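Local coordinates for protein rifamycin polyketide synthase (Amycolatopsis mediterranei, PDB 4LN9) that probably dehydrates a polyketide intermediate during rifamycin assembly, acting as the dehydratase domain of the synthase's terminal module, at residues A[210-222]-A[278-290]. Sequence-based numbering, arbitrary orientation.
Sequences GNTTETFAEIALP and SVLRVRVAKPERD
R283 grips E214 side-on, NE and NH2 both donating to the single oxygen OE2. The NE bond is the shorter and straighter (R283 NE to E214 OE2 2.7 Å, 157° at the hydrogen) and uses the anti lone pair of the carboxylate; OE2 lies in the guanidinium plane, although the two flat groups are turned 71° apart. With CG anti to the backbone N (chi1 172°) and the chain extended as far as NE, R283 runs alongside F216, its CG 3.5 Å from CE1 of the ring. The other carboxylate oxygen of E214 forms a salt bridge with R207. E214, F216 and R283 share one face of the sheet, where the F165 ring also meets that of F216.

On the opposite face, I219 and V282 cross at about a right angle, I219 CG1 lying 3.8 Å from V282 CG1, while A217 CB packs 3.6 Å from V282 CG2. Helix 236-251 packs against this face, touching I219, L280 and V284.

Strands 214-220 and 279-285 are antiparallel, with paired backbone bonds at T215–V284, A217–V282 and I219–L280; L221 N to S278 O (3.1 Å) continues the pairing beyond them. At the other end direct pairing gives way to a water that donates to N211 O and T213 O and accepts from K286 N. Flanked by strands 201-207 and 291-297, the pair forms part of the curved antiparallel sheet that wraps the central helix 236-251 in a hotdog fold, one half of the double hotdog of a polyketide synthase dehydratase.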
loop_
_atom_site.group_PDB
_atom_site.type_symbol
_atom_site.label_atom_id
_atom_site.label_comp_id
_atom_site.label_asym_id
_atom_site.label_seq_id
_atom_site.Cartn_x
_atom_site.Cartn_y
_atom_site.Cartn_z
ATOM N N GLY A 210 4.348 0.742 48.499
ATOM C CA GLY A 210 3.087 0.165 48.038
ATOM C C GLY A 210 2.736 0.562 46.617
ATOM O O GLY A 210 3.460 0.242 45.673
ATOM N N ASN A 211 1.596 1.231 46.462
ATOM C CA ASN A 211 1.226 1.839 45.189
ATOM C C ASN A 211 1.955 3.163 44.984
ATOM O O ASN A 211 1.756 3.848 43.982
ATOM C CB ASN A 211 -0.290 2.051 45.122
ATOM C CG ASN A 211 -0.783 2.325 43.712
ATOM O OD1 ASN A 211 -1.240 3.426 43.405
ATOM N ND2 ASN A 211 -0.709 1.316 42.852
ATOM N N THR A 212 2.826 3.497 45.930
ATOM C CA THR A 212 3.583 4.739 45.875
ATOM C C THR A 212 5.030 4.439 45.475
ATOM O O THR A 212 5.886 5.325 45.456
ATOM C CB THR A 212 3.531 5.468 47.231
ATOM O OG1 THR A 212 4.256 6.702 47.151
ATOM C CG2 THR A 212 4.124 4.600 48.330
ATOM N N THR A 213 5.254 3.198 45.045
ATOM C CA THR A 213 6.548 2.748 44.540
ATOM C C THR A 213 6.993 3.547 43.315
ATOM O O THR A 213 6.268 3.630 42.323
ATOM C CB THR A 213 6.495 1.252 44.164
ATOM O OG1 THR A 213 6.380 0.459 45.353
ATOM C CG2 THR A 213 7.751 0.844 43.406
ATOM N N GLU A 214 8.214 4.073 43.368
ATOM C CA GLU A 214 8.899 4.587 42.181
ATOM C C GLU A 214 10.099 3.705 41.854
ATOM O O GLU A 214 10.880 3.360 42.739
ATOM C CB GLU A 214 9.391 6.016 42.430
ATOM C CG GLU A 214 8.307 7.008 42.811
ATOM C CD GLU A 214 8.878 8.351 43.231
ATOM O OE1 GLU A 214 9.386 8.449 44.366
ATOM O OE2 GLU A 214 8.834 9.300 42.419
ATOM N N THR A 215 10.284 3.409 40.571
ATOM C CA THR A 215 11.500 2.755 40.099
ATOM C C THR A 215 12.300 3.702 39.208
ATOM O O THR A 215 11.774 4.246 38.238
ATOM C CB THR A 215 11.173 1.478 39.301
ATOM O OG1 THR A 215 10.431 0.571 40.126
ATOM C CG2 THR A 215 12.449 0.798 38.826
ATOM N N PHE A 216 13.567 3.909 39.556
ATOM C CA PHE A 216 14.470 4.724 38.750
ATOM C C PHE A 216 15.523 3.835 38.097
ATOM O O PHE A 216 15.946 2.839 38.683
ATOM C CB PHE A 216 15.145 5.780 39.629
ATOM C CG PHE A 216 14.178 6.705 40.312
ATOM C CD1 PHE A 216 13.507 7.677 39.589
ATOM C CD2 PHE A 216 13.859 6.533 41.650
ATOM C CE1 PHE A 216 12.585 8.505 40.202
ATOM C CE2 PHE A 216 12.958 7.375 42.275
ATOM C CZ PHE A 216 12.301 8.346 41.544
ATOM N N ALA A 217 15.892 4.141 36.858
ATOM C CA ALA A 217 16.882 3.325 36.167
ATOM C C ALA A 217 17.686 4.118 35.153
ATOM O O ALA A 217 17.214 5.117 34.608
ATOM C CB ALA A 217 16.222 2.125 35.507
ATOM N N GLU A 218 18.931 3.696 34.950
ATOM C CA GLU A 218 19.676 4.096 33.770
ATOM C C GLU A 218 19.656 2.977 32.746
ATOM O O GLU A 218 19.854 1.806 33.076
ATOM C CB GLU A 218 21.115 4.475 34.136
ATOM C CG GLU A 218 21.210 5.698 35.040
ATOM C CD GLU A 218 22.634 6.170 35.275
ATOM O OE1 GLU A 218 23.496 5.956 34.392
ATOM O OE2 GLU A 218 22.859 6.878 36.281
ATOM N N ILE A 219 19.297 3.341 31.520
ATOM C CA ILE A 219 19.158 2.383 30.438
ATOM C C ILE A 219 20.123 2.787 29.336
ATOM O O ILE A 219 20.239 3.969 29.013
ATOM C CB ILE A 219 17.731 2.410 29.853
ATOM C CG1 ILE A 219 16.688 2.451 30.973
ATOM C CG2 ILE A 219 17.506 1.223 28.929
ATOM C CD1 ILE A 219 16.623 1.184 31.798
ATOM N N ALA A 220 20.919 1.833 28.867
ATOM C CA ALA A 220 21.816 2.083 27.748
ATOM C C ALA A 220 21.894 0.848 26.861
ATOM O O ALA A 220 22.126 -0.258 27.346
ATOM C CB ALA A 220 23.199 2.463 28.254
ATOM N N LEU A 221 21.601 1.026 25.576
ATOM C CA LEU A 221 21.694 -0.072 24.618
ATOM C C LEU A 221 23.151 -0.486 24.474
ATOM O O LEU A 221 24.043 0.360 24.519
ATOM C CB LEU A 221 21.144 0.360 23.256
ATOM C CG LEU A 221 19.625 0.467 23.096
ATOM C CD1 LEU A 221 19.258 0.652 21.630
ATOM C CD2 LEU A 221 18.924 -0.751 23.681
ATOM N N PRO A 222 23.400 -1.787 24.253
ATOM C CA PRO A 222 24.764 -2.214 23.954
ATOM C C PRO A 222 25.252 -1.599 22.648
ATOM O O PRO A 222 24.441 -1.157 21.833
ATOM C CB PRO A 222 24.634 -3.733 23.809
ATOM C CG PRO A 222 23.207 -3.961 23.441
ATOM C CD PRO A 222 22.434 -2.896 24.162
ATOM N N SER A 278 19.751 6.636 22.691
ATOM C CA SER A 278 20.333 5.332 23.017
ATOM C C SER A 278 20.629 5.140 24.503
ATOM O O SER A 278 20.930 4.032 24.945
ATOM C CB SER A 278 21.587 5.059 22.181
ATOM O OG SER A 278 22.502 6.138 22.262
ATOM N N VAL A 279 20.454 6.198 25.284
ATOM C CA VAL A 279 20.715 6.144 26.718
ATOM C C VAL A 279 19.660 6.984 27.434
ATOM O O VAL A 279 19.256 8.025 26.921
ATOM C CB VAL A 279 22.111 6.717 27.033
ATOM C CG1 VAL A 279 23.193 5.851 26.406
ATOM C CG2 VAL A 279 22.216 8.151 26.529
ATOM N N LEU A 280 19.054 6.432 28.481
ATOM C CA LEU A 280 17.958 7.128 29.156
ATOM C C LEU A 280 18.162 7.152 30.665
ATOM O O LEU A 280 18.723 6.215 31.231
ATOM C CB LEU A 280 16.617 6.463 28.840
ATOM C CG LEU A 280 16.107 6.425 27.398
ATOM C CD1 LEU A 280 14.792 5.654 27.355
ATOM C CD2 LEU A 280 15.930 7.827 26.831
ATOM N N ARG A 281 17.620 8.174 31.317
ATOM C CA ARG A 281 17.234 8.080 32.720
ATOM C C ARG A 281 15.716 8.005 32.802
ATOM O O ARG A 281 15.017 8.757 32.123
ATOM C CB ARG A 281 17.713 9.317 33.485
ATOM C CG ARG A 281 19.216 9.538 33.466
ATOM C CD ARG A 281 19.573 10.810 34.221
ATOM N NE ARG A 281 20.915 11.281 33.890
ATOM C CZ ARG A 281 21.479 12.374 34.399
ATOM N NH1 ARG A 281 20.803 13.151 35.237
ATOM N NH2 ARG A 281 22.706 12.714 34.029
ATOM N N VAL A 282 15.210 7.061 33.589
ATOM C CA VAL A 282 13.782 6.765 33.601
ATOM C C VAL A 282 13.204 6.756 35.016
ATOM O O VAL A 282 13.898 6.422 35.978
ATOM C CB VAL A 282 13.475 5.424 32.902
ATOM C CG1 VAL A 282 14.220 5.332 31.579
ATOM C CG2 VAL A 282 13.845 4.258 33.807
ATOM N N ARG A 283 11.986 7.280 35.148
ATOM C CA ARG A 283 11.165 7.061 36.342
ATOM C C ARG A 283 9.904 6.284 35.979
ATOM O O ARG A 283 9.144 6.697 35.103
ATOM C CB ARG A 283 10.774 8.397 36.989
ATOM C CG ARG A 283 9.770 8.260 38.128
ATOM C CD ARG A 283 9.284 9.617 38.618
ATOM N NE ARG A 283 8.379 9.505 39.761
ATOM C CZ ARG A 283 7.055 9.431 39.663
ATOM N NH1 ARG A 283 6.478 9.423 38.469
ATOM N NH2 ARG A 283 6.306 9.379 40.756
ATOM N N VAL A 284 9.697 5.151 36.641
ATOM C CA VAL A 284 8.489 4.359 36.432
ATOM C C VAL A 284 7.652 4.297 37.707
ATOM O O VAL A 284 8.176 4.021 38.786
ATOM C CB VAL A 284 8.820 2.931 35.954
ATOM C CG1 VAL A 284 7.545 2.119 35.786
ATOM C CG2 VAL A 284 9.594 2.979 34.644
ATOM N N ALA A 285 6.372 4.645 37.593
ATOM C CA ALA A 285 5.471 4.639 38.746
ATOM C C ALA A 285 4.141 3.943 38.464
ATOM O O ALA A 285 3.866 3.539 37.334
ATOM C CB ALA A 285 5.235 6.059 39.245
ATOM N N LYS A 286 3.286 3.884 39.484
ATOM C CA LYS A 286 1.989 3.214 39.385
ATOM C C LYS A 286 0.842 4.197 39.602
ATOM O O LYS A 286 0.531 4.551 40.739
ATOM C CB LYS A 286 1.894 2.089 40.419
ATOM C CG LYS A 286 2.631 0.820 40.028
ATOM C CD LYS A 286 3.539 0.339 41.148
ATOM C CE LYS A 286 4.199 -0.988 40.793
ATOM N NZ LYS A 286 5.491 -1.169 41.530
ATOM N N PRO A 287 0.128 4.550 38.520
ATOM C CA PRO A 287 -1.114 5.309 38.669
ATOM C C PRO A 287 -2.232 4.480 39.311
ATOM O O PRO A 287 -3.059 5.022 40.045
ATOM C CB PRO A 287 -1.479 5.673 37.225
ATOM C CG PRO A 287 -0.199 5.578 36.463
ATOM C CD PRO A 287 0.563 4.462 37.116
ATOM N N GLU A 288 -2.301 3.197 38.960
ATOM C CA GLU A 288 -3.216 2.257 39.612
ATOM C C GLU A 288 -2.446 0.969 39.893
ATOM O O GLU A 288 -1.280 0.854 39.520
ATOM C CB GLU A 288 -4.414 1.962 38.702
ATOM C CG GLU A 288 -5.009 3.191 38.032
ATOM C CD GLU A 288 -5.867 4.016 38.973
ATOM O OE1 GLU A 288 -6.604 3.417 39.786
ATOM O OE2 GLU A 288 -5.822 5.260 38.884
ATOM N N ARG A 289 -3.081 0.010 40.560
ATOM C CA ARG A 289 -2.352 -1.149 41.073
ATOM C C ARG A 289 -1.926 -2.119 39.974
ATOM O O ARG A 289 -1.027 -2.936 40.174
ATOM C CB ARG A 289 -3.152 -1.881 42.154
ATOM C CG ARG A 289 -2.282 -2.617 43.163
ATOM C CD ARG A 289 -3.094 -3.595 44.000
ATOM N NE ARG A 289 -3.521 -3.009 45.268
ATOM C CZ ARG A 289 -4.462 -3.530 46.050
ATOM N NH1 ARG A 289 -5.066 -4.657 45.702
ATOM N NH2 ARG A 289 -4.809 -2.916 47.173
ATOM N N ASP A 290 -2.544 -2.003 38.804
ATOM C CA ASP A 290 -2.258 -2.913 37.702
ATOM C C ASP A 290 -1.572 -2.199 36.543
ATOM O O ASP A 290 -1.481 -2.742 35.443
ATOM C CB ASP A 290 -3.542 -3.582 37.212
ATOM C CG ASP A 290 -4.499 -2.599 36.566
ATOM O OD1 ASP A 290 -4.411 -1.391 36.876
ATOM O OD2 ASP A 290 -5.340 -3.032 35.750
HETATM O O HOH W 1 3.901 4.395 42.393
HETATM O O HOH W 2 7.597 1.277 40.144
#